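Local coordinates for protein chorismate mutase (Paraburkholderia phymatum, PDB 5TS9) that probably catalyses the rearrangement of chorismate to prephenate, as an all-helical type II chorismate mutase assembled as a dimer, at residues 31-37 and 98-104; 25-30 and 80-85; 70-74 and 118-122; 18-22 and 165-169. All blocks are in the same frame, centred on the assembly; numbering follows the deposited sequence.

Helix 16-39 runs through three of the four contacts: its start meets the tail 165-169 in contact 4, its middle meets helix 67-95 in contact 2, and its end meets the loop 98-104 in contact 1. Contact 3 ties helix 67-95 to helix 106-128. Contacts 2, 3 and 4 are buried, whereas contact 1 is partly exposed, about 25 Å from contact 3 between centres. Chemistry changes with place. Contact 1 mixes side-chain-to-backbone bonds with apolar packing, contact 2 holds a buried polar network with two waters, and contacts 3 and 4 mesh through apolar groups. Lys36 NZ and Gln85 OE1, 2.8 Å apart, join contacts 1 and 2.

Contact 1: 31-37 and 98-104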
loop_
_atom_site.group_PDB
_atom_site.type_symbol
_atom_site.label_atom_id
_atom_site.label_comp_id
_atom_site.label_asym_id
_atom_site.label_seq_id
_atom_site.Cartn_x
_atom_site.Cartn_y
_atom_site.Cartn_z
ATOM N N GLN A 31 3.952 -6.144 14.964
ATOM C CA GLN A 31 3.839 -7.411 15.678
ATOM C C GLN A 31 3.213 -8.500 14.813
ATOM O O GLN A 31 3.506 -9.682 15.024
ATOM C CB GLN A 31 3.036 -7.229 16.968
ATOM C CG GLN A 31 3.841 -6.672 18.148
ATOM C CD GLN A 31 4.664 -7.751 18.831
ATOM O OE1 GLN A 31 4.357 -8.943 18.723
ATOM N NE2 GLN A 31 5.698 -7.343 19.549
ATOM N N VAL A 32 2.334 -8.156 13.867
ATOM C CA VAL A 32 1.821 -9.212 12.992
ATOM C C VAL A 32 2.933 -9.727 12.067
ATOM O O VAL A 32 3.053 -10.938 11.829
ATOM C CB VAL A 32 0.593 -8.713 12.214
ATOM C CG1 VAL A 32 0.253 -9.697 11.087
ATOM C CG2 VAL A 32 -0.623 -8.528 13.192
ATOM N N ALA A 33 3.786 -8.826 11.578
ATOM C CA ALA A 33 4.947 -9.228 10.778
ATOM C C ALA A 33 5.836 -10.209 11.538
ATOM O O ALA A 33 6.248 -11.233 10.991
ATOM C CB ALA A 33 5.754 -7.995 10.367
ATOM N N LEU A 34 6.147 -9.904 12.799
ATOM C CA LEU A 34 6.951 -10.816 13.624
ATOM C C LEU A 34 6.330 -12.202 13.688
ATOM O O LEU A 34 7.023 -13.222 13.542
ATOM C CB LEU A 34 7.091 -10.255 15.040
ATOM C CG LEU A 34 7.914 -8.988 15.252
ATOM C CD1 LEU A 34 7.779 -8.505 16.714
ATOM C CD2 LEU A 34 9.384 -9.236 14.868
ATOM N N SER A 35 5.023 -12.259 13.945
ATOM C CA SER A 35 4.353 -13.545 14.047
ATOM C C SER A 35 4.430 -14.306 12.734
ATOM O O SER A 35 4.642 -15.524 12.720
ATOM C CB SER A 35 2.897 -13.340 14.456
ATOM O OG SER A 35 2.189 -14.568 14.357
ATOM N N LYS A 36 4.238 -13.610 11.616
ATOM C CA LYS A 36 4.294 -14.274 10.321
ATOM C C LYS A 36 5.725 -14.655 9.955
ATOM O O LYS A 36 5.935 -15.649 9.260
ATOM C CB LYS A 36 3.662 -13.383 9.254
ATOM C CG LYS A 36 2.137 -13.336 9.409
ATOM C CD LYS A 36 1.476 -12.458 8.377
ATOM C CE LYS A 36 -0.054 -12.456 8.566
ATOM N NZ LYS A 36 -0.642 -11.211 7.919
ATOM N N TRP A 37 6.712 -13.901 10.440
ATOM C CA TRP A 37 8.104 -14.306 10.300
ATOM C C TRP A 37 8.376 -15.610 11.056
ATOM O O TRP A 37 9.061 -16.501 10.541
ATOM C CB TRP A 37 9.024 -13.177 10.800
ATOM C CG TRP A 37 10.509 -13.554 10.903
ATOM C CD1 TRP A 37 11.152 -14.128 11.974
ATOM C CD2 TRP A 37 11.508 -13.362 9.895
ATOM N NE1 TRP A 37 12.490 -14.310 11.681
ATOM C CE2 TRP A 37 12.728 -13.851 10.410
ATOM C CE3 TRP A 37 11.484 -12.829 8.596
ATOM C CZ2 TRP A 37 13.921 -13.808 9.678
ATOM C CZ3 TRP A 37 12.667 -12.785 7.876
ATOM C CH2 TRP A 37 13.868 -13.281 8.416
ATOM N N ALA A 98 14.974 -11.214 12.073
ATOM C CA ALA A 98 14.013 -10.229 12.525
ATOM C C ALA A 98 14.386 -9.755 13.919
ATOM O O ALA A 98 15.106 -10.450 14.643
ATOM C CB ALA A 98 12.609 -10.833 12.537
ATOM N N PRO A 99 13.929 -8.567 14.333
ATOM C CA PRO A 99 14.215 -8.101 15.702
ATOM C C PRO A 99 13.789 -9.120 16.757
ATOM O O PRO A 99 12.880 -9.929 16.548
ATOM C CB PRO A 99 13.411 -6.795 15.813
ATOM C CG PRO A 99 12.614 -6.666 14.560
ATOM C CD PRO A 99 13.239 -7.540 13.527
ATOM N N ALA A 100 14.482 -9.095 17.895
ATOM C CA ALA A 100 14.174 -9.958 19.029
ATOM C C ALA A 100 13.055 -9.405 19.930
ATOM O O ALA A 100 12.944 -9.826 21.084
ATOM C CB ALA A 100 15.431 -10.194 19.870
ATOM N N THR A 101 12.258 -8.471 19.445
ATOM C CA THR A 101 11.132 -7.963 20.213
ATOM C C THR A 101 10.263 -9.120 20.714
ATOM O O THR A 101 9.979 -10.058 19.952
ATOM C CB THR A 101 10.295 -7.027 19.341
ATOM O OG1 THR A 101 11.162 -6.129 18.641
ATOM C CG2 THR A 101 9.315 -6.237 20.190
ATOM N N PRO A 102 9.840 -9.101 21.981
ATOM C CA PRO A 102 8.895 -10.124 22.452
ATOM C C PRO A 102 7.596 -10.102 21.650
ATOM O O PRO A 102 7.067 -9.045 21.296
ATOM C CB PRO A 102 8.670 -9.757 23.928
ATOM C CG PRO A 102 9.331 -8.394 24.128
ATOM C CD PRO A 102 10.400 -8.313 23.096
ATOM N N ARG A 103 7.111 -11.295 21.328
ATOM C CA ARG A 103 5.906 -11.428 20.521
ATOM C C ARG A 103 4.670 -11.311 21.403
ATOM O O ARG A 103 4.619 -11.863 22.505
ATOM C CB ARG A 103 5.893 -12.771 19.797
ATOM C CG ARG A 103 6.565 -12.762 18.433
ATOM C CD ARG A 103 8.030 -12.315 18.514
ATOM N NE ARG A 103 8.804 -12.879 17.411
ATOM C CZ ARG A 103 10.029 -12.492 17.083
ATOM N NH1 ARG A 103 10.638 -11.531 17.762
ATOM N NH2 ARG A 103 10.645 -13.064 16.067
ATOM N N GLN A 104 3.674 -10.586 20.913
ATOM C CA GLN A 104 2.390 -10.447 21.589
ATOM C C GLN A 104 1.380 -11.378 20.924
ATOM O O GLN A 104 1.310 -11.428 19.691
ATOM C CB GLN A 104 1.917 -8.993 21.520
ATOM C CG GLN A 104 2.841 -8.001 22.257
ATOM C CD GLN A 104 2.590 -6.551 21.849
ATOM O OE1 GLN A 104 1.532 -6.224 21.318
ATOM N NE2 GLN A 104 3.577 -5.683 22.074
#
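NH1 of Arg103, lying 3.9 Å from CD2 of Leu34, is gripped by two carbonyl oxygens of its own loop. Arg103 NH1 gives a 2.7 Å hydrogen bond to Thr101 O and a longer one to Pro99 O; Thr101 O sits in the guanidinium plane, and NH1 in turn lies in the plane of that carbonyl. The loop 98-104 is the connection between helix 67-95 and helix 106-128 of the all-helical AroQ-type fold, and here it curls over the last turns of helix 16-39. Leu34 puts CD2 over one face of the guanidinium group, while Leu34 CD1 reaches CB of Thr101 at 3.9 Å. Asp38, the next residue of helix 16-39, makes a salt bridge to Arg103 NE.

Both hydrogen bonds between the segments run through the Gln31 amide. A bend at chi2 (-80°) swings it onto the loop backbone, where Gln31 NE2 donates to Pro102 O at 2.8 Å, nearly straight and in the amide plane. Gln31 OE1 takes the N-H of Gln104, also at 2.8 Å, with the donor above the carbonyl plane. Bonds at both ends fix the rotation of this buried amide, and the Gln104 amide stacks on it with the planes 14° apart. Trp92 of helix 67-95 touches Leu34, Ala98 and Pro99. At Trp37, Ala98 CB makes a CH-pi contact, 3.5 Å from the centroid of the five-membered ring and almost on its normal.

Contact 2: 25-30 and 80-85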
loop_
_atom_site.group_PDB
_atom_site.type_symbol
_atom_site.label_atom_id
_atom_site.label_comp_id
_atom_site.label_asym_id
_atom_site.label_seq_id
_atom_site.Cartn_x
_atom_site.Cartn_y
_atom_site.Cartn_z
ATOM N N ARG A 25 -3.447 1.724 14.931
ATOM C CA ARG A 25 -3.810 0.500 14.223
ATOM C C ARG A 25 -2.677 0.052 13.319
ATOM O O ARG A 25 -2.345 -1.138 13.261
ATOM C CB ARG A 25 -5.088 0.715 13.406
ATOM C CG ARG A 25 -5.748 -0.606 12.965
ATOM C CD ARG A 25 -6.826 -0.416 11.930
ATOM N NE ARG A 25 -7.574 -1.662 11.770
ATOM C CZ ARG A 25 -7.140 -2.712 11.073
ATOM N NH1 ARG A 25 -5.985 -2.653 10.433
ATOM N NH2 ARG A 25 -7.878 -3.818 11.015
ATOM N N LEU A 26 -2.071 1.007 12.614
ATOM C CA LEU A 26 -0.954 0.698 11.737
ATOM C C LEU A 26 0.165 0.006 12.501
ATOM O O LEU A 26 0.784 -0.927 11.986
ATOM C CB LEU A 26 -0.455 1.984 11.074
ATOM C CG LEU A 26 0.606 1.840 9.985
ATOM C CD1 LEU A 26 0.095 0.970 8.800
ATOM C CD2 LEU A 26 1.008 3.237 9.515
ATOM N N ASN A 27 0.411 0.419 13.742
ATOM C CA ASN A 27 1.560 -0.093 14.477
ATOM C C ASN A 27 1.418 -1.560 14.867
ATOM O O ASN A 27 2.429 -2.188 15.191
ATOM C CB ASN A 27 1.816 0.759 15.727
ATOM C CG ASN A 27 2.628 2.019 15.420
ATOM O OD1 ASN A 27 3.553 2.001 14.595
ATOM N ND2 ASN A 27 2.285 3.118 16.083
ATOM N N THR A 28 0.200 -2.124 14.875
ATOM C CA THR A 28 0.087 -3.572 15.058
ATOM C C THR A 28 0.771 -4.355 13.934
ATOM O O THR A 28 1.113 -5.520 14.138
ATOM C CB THR A 28 -1.372 -4.019 15.126
ATOM O OG1 THR A 28 -2.009 -3.750 13.863
ATOM C CG2 THR A 28 -2.114 -3.306 16.263
ATOM N N ALA A 29 0.962 -3.746 12.756
ATOM C CA ALA A 29 1.664 -4.422 11.658
ATOM C C ALA A 29 3.039 -4.943 12.083
ATOM O O ALA A 29 3.471 -6.020 11.643
ATOM C CB ALA A 29 1.811 -3.476 10.463
ATOM N N ASP A 30 3.750 -4.191 12.929
ATOM C CA ASP A 30 5.063 -4.647 13.382
ATOM C C ASP A 30 4.955 -5.986 14.096
ATOM O O ASP A 30 5.758 -6.890 13.854
ATOM C CB ASP A 30 5.706 -3.615 14.306
ATOM C CG ASP A 30 5.876 -2.268 13.641
ATOM O OD1 ASP A 30 5.080 -1.950 12.734
ATOM O OD2 ASP A 30 6.803 -1.525 14.027
ATOM N N ALA A 80 -2.830 -0.458 4.229
ATOM C CA ALA A 80 -1.672 0.196 4.836
ATOM C C ALA A 80 -0.939 -0.780 5.753
ATOM O O ALA A 80 0.296 -0.807 5.800
ATOM C CB ALA A 80 -2.110 1.440 5.612
ATOM N N ASN A 81 -1.697 -1.604 6.466
ATOM C CA ASN A 81 -1.093 -2.589 7.356
ATOM C C ASN A 81 -0.264 -3.603 6.569
ATOM O O ASN A 81 0.865 -3.929 6.952
ATOM C CB ASN A 81 -2.199 -3.264 8.169
ATOM C CG ASN A 81 -1.749 -3.618 9.581
ATOM O OD1 ASN A 81 -1.114 -4.650 9.801
ATOM N ND2 ASN A 81 -2.068 -2.758 10.535
ATOM N N LYS A 82 -0.799 -4.109 5.457
ATOM C CA LYS A 82 -0.013 -5.015 4.617
ATOM C C LYS A 82 1.223 -4.326 4.034
ATOM O O LYS A 82 2.276 -4.949 3.923
ATOM C CB LYS A 82 -0.888 -5.599 3.502
ATOM C CG LYS A 82 -2.114 -6.362 4.051
ATOM C CD LYS A 82 -2.859 -7.143 2.970
ATOM C CE LYS A 82 -3.532 -6.200 1.995
ATOM N NZ LYS A 82 -4.323 -6.994 0.968
ATOM N N GLU A 83 1.115 -3.049 3.646
ATOM C CA GLU A 83 2.284 -2.304 3.164
ATOM C C GLU A 83 3.445 -2.399 4.147
ATOM O O GLU A 83 4.597 -2.653 3.766
ATOM C CB GLU A 83 1.901 -0.837 2.943
ATOM C CG GLU A 83 3.051 0.070 2.580
ATOM C CD GLU A 83 2.606 1.492 2.217
ATOM O OE1 GLU A 83 3.461 2.298 1.816
ATOM O OE2 GLU A 83 1.403 1.808 2.329
ATOM N N VAL A 84 3.158 -2.180 5.423
ATOM C CA VAL A 84 4.200 -2.275 6.437
ATOM C C VAL A 84 4.685 -3.717 6.556
ATOM O O VAL A 84 5.889 -3.977 6.559
ATOM C CB VAL A 84 3.688 -1.733 7.782
ATOM C CG1 VAL A 84 4.706 -1.979 8.897
ATOM C CG2 VAL A 84 3.411 -0.233 7.659
ATOM N N GLN A 85 3.758 -4.674 6.627
ATOM C CA GLN A 85 4.153 -6.064 6.828
ATOM C C GLN A 85 5.060 -6.555 5.700
ATOM O O GLN A 85 6.080 -7.202 5.952
ATOM C CB GLN A 85 2.929 -6.974 6.936
ATOM C CG GLN A 85 2.063 -6.768 8.159
ATOM C CD GLN A 85 0.864 -7.694 8.149
ATOM O OE1 GLN A 85 0.999 -8.900 7.907
ATOM N NE2 GLN A 85 -0.323 -7.142 8.420
HETATM O O HOH W 1 -3.881 -0.630 9.808
HETATM O O HOH W 2 -2.538 -5.797 11.929
#
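Asn81 pushes its side chain as a knob into the hole formed by Arg25, Leu26, Thr28 and Ala29, where Asn81 OD1 comes within 3.2 Å of Ala29 CB. Its chi1 of -146° is displaced from a staggered position and carries the amide across to the other helix. Asn81 OD1 accepts the N-H of Gln85 NE2 at 3.0 Å, in the carbonyl plane and on a lone pair, and also a hydrogen bond from a water that donates to Thr28 OG1. ND2 donates to a second water, which lies in the plane of the Arg25 guanidinium at its edge and accepts from NH1 as well. Asn81 ND2 is also 3.2 Å from Arg25 O.

That carbonyl also accepts from its own helix, from Thr28 N and from Thr28 OG1, the latter 2.7 Å from Arg25 O; chi1 of 64° tucks the hydroxyl between its backbone N and carbonyl carbon. The helix is kinked here: the N atoms of Ala29 and Asp30 bond three residues back, to Leu26 O and Asn27 O, instead of four. Leu26 CD1 meets Val84 CG2 at 3.7 Å, and Ala29 CB meets Val84 CG1 at 3.6 Å. Gln85 OE1 is held by Lys36, and Asp30 OD1 by His158. The two segments run in the same direction, their axes inclined by 29°, and this group of a buried arginine and two buried amides, with Lys36 at its margin, is consistent with the interior active-site pocket of AroQ-type chorismate mutases.

Contact 3: 70-74 and 118-122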
loop_
_atom_site.group_PDB
_atom_site.type_symbol
_atom_site.label_atom_id
_atom_site.label_comp_id
_atom_site.label_asym_id
_atom_site.label_seq_id
_atom_site.Cartn_x
_atom_site.Cartn_y
_atom_site.Cartn_z
ATOM N N ALA A 70 -17.401 3.172 5.618
ATOM C CA ALA A 70 -16.621 2.305 6.498
ATOM C C ALA A 70 -15.815 1.285 5.709
ATOM O O ALA A 70 -14.668 0.991 6.059
ATOM C CB ALA A 70 -17.549 1.592 7.481
ATOM N N ILE A 71 -16.406 0.715 4.653
ATOM C CA ILE A 71 -15.679 -0.252 3.826
ATOM C C ILE A 71 -14.433 0.385 3.229
ATOM O O ILE A 71 -13.336 -0.179 3.296
ATOM C CB ILE A 71 -16.589 -0.820 2.724
ATOM C CG1 ILE A 71 -17.690 -1.684 3.344
ATOM C CG2 ILE A 71 -15.749 -1.567 1.661
ATOM C CD1 ILE A 71 -18.786 -1.998 2.377
ATOM N N ASN A 72 -14.587 1.574 2.638
ATOM C CA ASN A 72 -13.446 2.267 2.050
ATOM C C ASN A 72 -12.370 2.528 3.092
ATOM O O ASN A 72 -11.175 2.316 2.835
ATOM C CB ASN A 72 -13.893 3.586 1.423
ATOM C CG ASN A 72 -14.758 3.378 0.186
ATOM O OD1 ASN A 72 -14.797 2.286 -0.385
ATOM N ND2 ASN A 72 -15.438 4.432 -0.239
ATOM N N ILE A 73 -12.782 3.035 4.258
ATOM C CA ILE A 73 -11.829 3.387 5.310
ATOM C C ILE A 73 -11.078 2.150 5.788
ATOM O O ILE A 73 -9.853 2.179 5.970
ATOM C CB ILE A 73 -12.548 4.088 6.481
ATOM C CG1 ILE A 73 -13.039 5.497 6.080
ATOM C CG2 ILE A 73 -11.633 4.158 7.718
ATOM C CD1 ILE A 73 -11.920 6.521 5.908
ATOM N N PHE A 74 -11.792 1.054 6.019
ATOM C CA PHE A 74 -11.098 -0.095 6.574
ATOM C C PHE A 74 -10.381 -0.909 5.506
ATOM O O PHE A 74 -9.365 -1.537 5.821
ATOM C CB PHE A 74 -12.061 -0.924 7.419
ATOM C CG PHE A 74 -12.265 -0.330 8.790
ATOM C CD1 PHE A 74 -13.165 0.714 8.977
ATOM C CD2 PHE A 74 -11.498 -0.754 9.868
ATOM C CE1 PHE A 74 -13.332 1.302 10.228
ATOM C CE2 PHE A 74 -11.649 -0.184 11.117
ATOM C CZ PHE A 74 -12.570 0.858 11.302
ATOM N N GLN A 118 -11.232 -0.287 15.976
ATOM C CA GLN A 118 -12.317 -0.152 15.013
ATOM C C GLN A 118 -13.335 0.845 15.535
ATOM O O GLN A 118 -13.742 1.780 14.834
ATOM C CB GLN A 118 -12.971 -1.505 14.749
ATOM C CG GLN A 118 -14.262 -1.397 13.953
ATOM C CD GLN A 118 -14.926 -2.741 13.721
ATOM O OE1 GLN A 118 -14.592 -3.463 12.785
ATOM N NE2 GLN A 118 -15.869 -3.084 14.583
ATOM N N ALA A 119 -13.704 0.695 16.801
ATOM C CA ALA A 119 -14.634 1.626 17.411
ATOM C C ALA A 119 -14.038 3.030 17.529
ATOM O O ALA A 119 -14.720 4.023 17.246
ATOM C CB ALA A 119 -15.043 1.093 18.777
ATOM N N SER A 120 -12.777 3.147 17.965
ATOM C CA SER A 120 -12.226 4.483 18.160
ATOM C C SER A 120 -12.035 5.204 16.832
ATOM O O SER A 120 -12.223 6.422 16.762
ATOM C CB SER A 120 -10.909 4.414 18.922
ATOM O OG SER A 120 -9.858 4.027 18.062
ATOM N N ILE A 121 -11.679 4.479 15.771
ATOM C CA ILE A 121 -11.564 5.099 14.455
ATOM C C ILE A 121 -12.929 5.589 13.986
ATOM O O ILE A 121 -13.073 6.713 13.496
ATOM C CB ILE A 121 -10.957 4.109 13.448
ATOM C CG1 ILE A 121 -9.450 3.957 13.684
ATOM C CG2 ILE A 121 -11.284 4.568 12.041
ATOM C CD1 ILE A 121 -8.822 2.775 12.947
ATOM N N MET A 122 -13.950 4.743 14.125
ATOM C CA MET A 122 -15.297 5.163 13.746
ATOM C C MET A 122 -15.796 6.301 14.625
ATOM O O MET A 122 -16.443 7.229 14.127
ATOM C CB MET A 122 -16.251 3.971 13.787
ATOM C CG MET A 122 -15.988 2.976 12.634
ATOM S SD MET A 122 -17.236 1.694 12.570
ATOM C CE MET A 122 -16.618 0.669 11.255
#
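This is an apolar helix-to-helix contact bridged largely by one aromatic ring, Phe74, which reaches from helix 67-95 to meet Gln118, Ile121 and Met122 of helix 106-128. The axes of the two short segments stay 12.0 Å apart and cross at 116°, so backbones remain well separated and large side chains have to span the gap. Phe74 does so with CG anti to its carbonyl carbon (chi1 -80°), which sends the far end of the ring toward the other helix.

The far end of the ring makes several different contacts. Phe74 CZ sits 3.8 Å from Gln118 O, the oxygen lying at the ring edge and near its plane. CZ and CE2 rest against the aliphatic part of Gln118, Phe74 CZ being 3.9 Å from Gln118 CG, while the Gln118 amide is turned almost perpendicular to the ring. Ile121 CG2 comes to Phe74 CZ at 4.0 Å. The Met122 side chain, extended beyond CG, runs at about a right angle to that of Phe74 and brings its CE methyl to CE1 of Phe74 at 3.5 Å. Met122 CE also reaches Ala70 CB, one turn earlier on helix 67-95, at 4.0 Å.

Helix 46-59 packs against the same ring, with Ala56 touching both Phe74 and Met122, and Tyr63 and Leu65 of the following loop cover Met122. Helix 16-39 packs in through Met22 against Ile73, and through Ser21 and Arg25 against Ile121.

Contact 4: 18-22 and 165-169; sequences LVRSM and AVARI
Val19 and Met22, on the first turns of helix 16-39, face the chain where it leaves helix 156-165, with Met22 CA 6.9 Å from Ala165 CA and Val166 the first residue to leave helical geometry. A turn follows, with Ile169 N bonded to Val166 O, and it folds Ile169 back toward the helix.

Ile169 then meets two side chains tip to tip. Ile169 CD1 comes to Leu18 CD2 at 3.7 Å, and Ile169 CG1 to Met22 CE at 3.8 Å. Met22 gets there with an extended chain, chi2 and chi3 both near 180°, which also lays Met22 SD 3.8 Å from CG1 of Val166. Val166 CG1 also touches Val19 CG2 at 4.1 Å.

In this all-helical mutase fold the contact ties the C-terminal tail, just before Cys170, which forms a disulfide with Cys137, to the long N-terminal helix. Val141 and Val145 of helix 137-151 cover Val166, while Asn90 of the second subunit packs on it from across the dimer. Ala165 O is bonded to Gln77 NE2 of helix 67-95, and Ile169 O accepts from Arg132 NE.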
loop_
_atom_site.group_PDB
_atom_site.type_symbol
_atom_site.label_atom_id
_atom_site.label_comp_id
_atom_site.label_asym_id
_atom_site.label_seq_id
_atom_site.Cartn_x
_atom_site.Cartn_y
_atom_site.Cartn_z
ATOM N N LEU A 18 -8.218 11.338 15.003
ATOM C CA LEU A 18 -8.508 10.306 14.012
ATOM C C LEU A 18 -7.222 9.702 13.452
ATOM O O LEU A 18 -7.070 8.473 13.396
ATOM C CB LEU A 18 -9.368 10.895 12.887
ATOM C CG LEU A 18 -9.641 10.014 11.654
ATOM C CD1 LEU A 18 -10.228 8.695 12.074
ATOM C CD2 LEU A 18 -10.590 10.746 10.710
ATOM N N VAL A 19 -6.273 10.556 13.044
ATOM C CA VAL A 19 -5.019 10.077 12.453
ATOM C C VAL A 19 -4.212 9.309 13.486
ATOM O O VAL A 19 -3.535 8.329 13.165
ATOM C CB VAL A 19 -4.231 11.270 11.865
ATOM C CG1 VAL A 19 -2.813 10.864 11.425
ATOM C CG2 VAL A 19 -4.986 11.853 10.684
ATOM N N ARG A 20 -4.289 9.728 14.748
ATOM C CA ARG A 20 -3.623 8.993 15.817
ATOM C C ARG A 20 -4.181 7.574 15.941
ATOM O O ARG A 20 -3.421 6.615 16.079
ATOM C CB ARG A 20 -3.785 9.777 17.122
ATOM C CG ARG A 20 -2.848 9.387 18.231
ATOM C CD ARG A 20 -3.070 10.339 19.407
ATOM N NE ARG A 20 -2.435 11.649 19.231
ATOM C CZ ARG A 20 -2.963 12.798 19.647
ATOM N NH1 ARG A 20 -4.154 12.814 20.234
ATOM N NH2 ARG A 20 -2.308 13.938 19.473
ATOM N N SER A 21 -5.509 7.415 15.872
ATOM C CA SER A 21 -6.086 6.082 15.999
ATOM C C SER A 21 -5.660 5.188 14.837
ATOM O O SER A 21 -5.330 4.011 15.036
ATOM C CB SER A 21 -7.611 6.176 16.099
ATOM O OG SER A 21 -8.166 6.878 14.999
ATOM N N MET A 22 -5.636 5.731 13.615
ATOM C CA MET A 22 -5.142 4.955 12.477
ATOM C C MET A 22 -3.670 4.616 12.650
ATOM O O MET A 22 -3.242 3.506 12.304
ATOM C CB MET A 22 -5.356 5.727 11.174
ATOM C CG MET A 22 -6.821 5.917 10.802
ATOM S SD MET A 22 -6.985 6.791 9.203
ATOM C CE MET A 22 -8.781 6.741 8.991
ATOM N N ALA A 165 -3.155 5.025 4.833
ATOM C CA ALA A 165 -4.324 4.733 5.663
ATOM C C ALA A 165 -5.340 5.874 5.671
ATOM O O ALA A 165 -6.546 5.617 5.735
ATOM C CB ALA A 165 -3.888 4.406 7.091
ATOM N N VAL A 166 -4.892 7.126 5.597
ATOM C CA VAL A 166 -5.780 8.288 5.683
ATOM C C VAL A 166 -6.379 8.654 4.326
ATOM O O VAL A 166 -7.051 9.686 4.188
ATOM C CB VAL A 166 -5.028 9.503 6.259
ATOM C CG1 VAL A 166 -4.491 9.184 7.648
ATOM C CG2 VAL A 166 -3.909 9.940 5.300
ATOM N N ALA A 167 -6.134 7.803 3.326
ATOM C CA ALA A 167 -6.436 8.103 1.922
ATOM C C ALA A 167 -7.836 8.669 1.695
ATOM O O ALA A 167 -8.022 9.571 0.862
ATOM C CB ALA A 167 -6.250 6.829 1.093
ATOM N N ARG A 168 -8.847 8.131 2.361
ATOM C CA ARG A 168 -10.212 8.552 2.051
ATOM C C ARG A 168 -10.948 9.106 3.274
ATOM O O ARG A 168 -12.173 8.997 3.385
ATOM C CB ARG A 168 -10.978 7.406 1.398
ATOM C CG ARG A 168 -10.257 6.931 0.138
ATOM C CD ARG A 168 -11.043 5.928 -0.664
ATOM N NE ARG A 168 -10.772 4.586 -0.186
ATOM C CZ ARG A 168 -11.197 3.477 -0.784
ATOM N NH1 ARG A 168 -11.928 3.544 -1.898
ATOM N NH2 ARG A 168 -10.879 2.300 -0.269
ATOM N N ILE A 169 -10.211 9.706 4.206
ATOM C CA ILE A 169 -10.855 10.579 5.186
ATOM C C ILE A 169 -11.574 11.719 4.470
ATOM O O ILE A 169 -12.765 11.979 4.693
ATOM C CB ILE A 169 -9.817 11.117 6.181
ATOM C CG1 ILE A 169 -9.267 9.984 7.052
ATOM C CG2 ILE A 169 -10.411 12.231 7.026
ATOM C CD1 ILE A 169 -8.147 10.455 7.972
#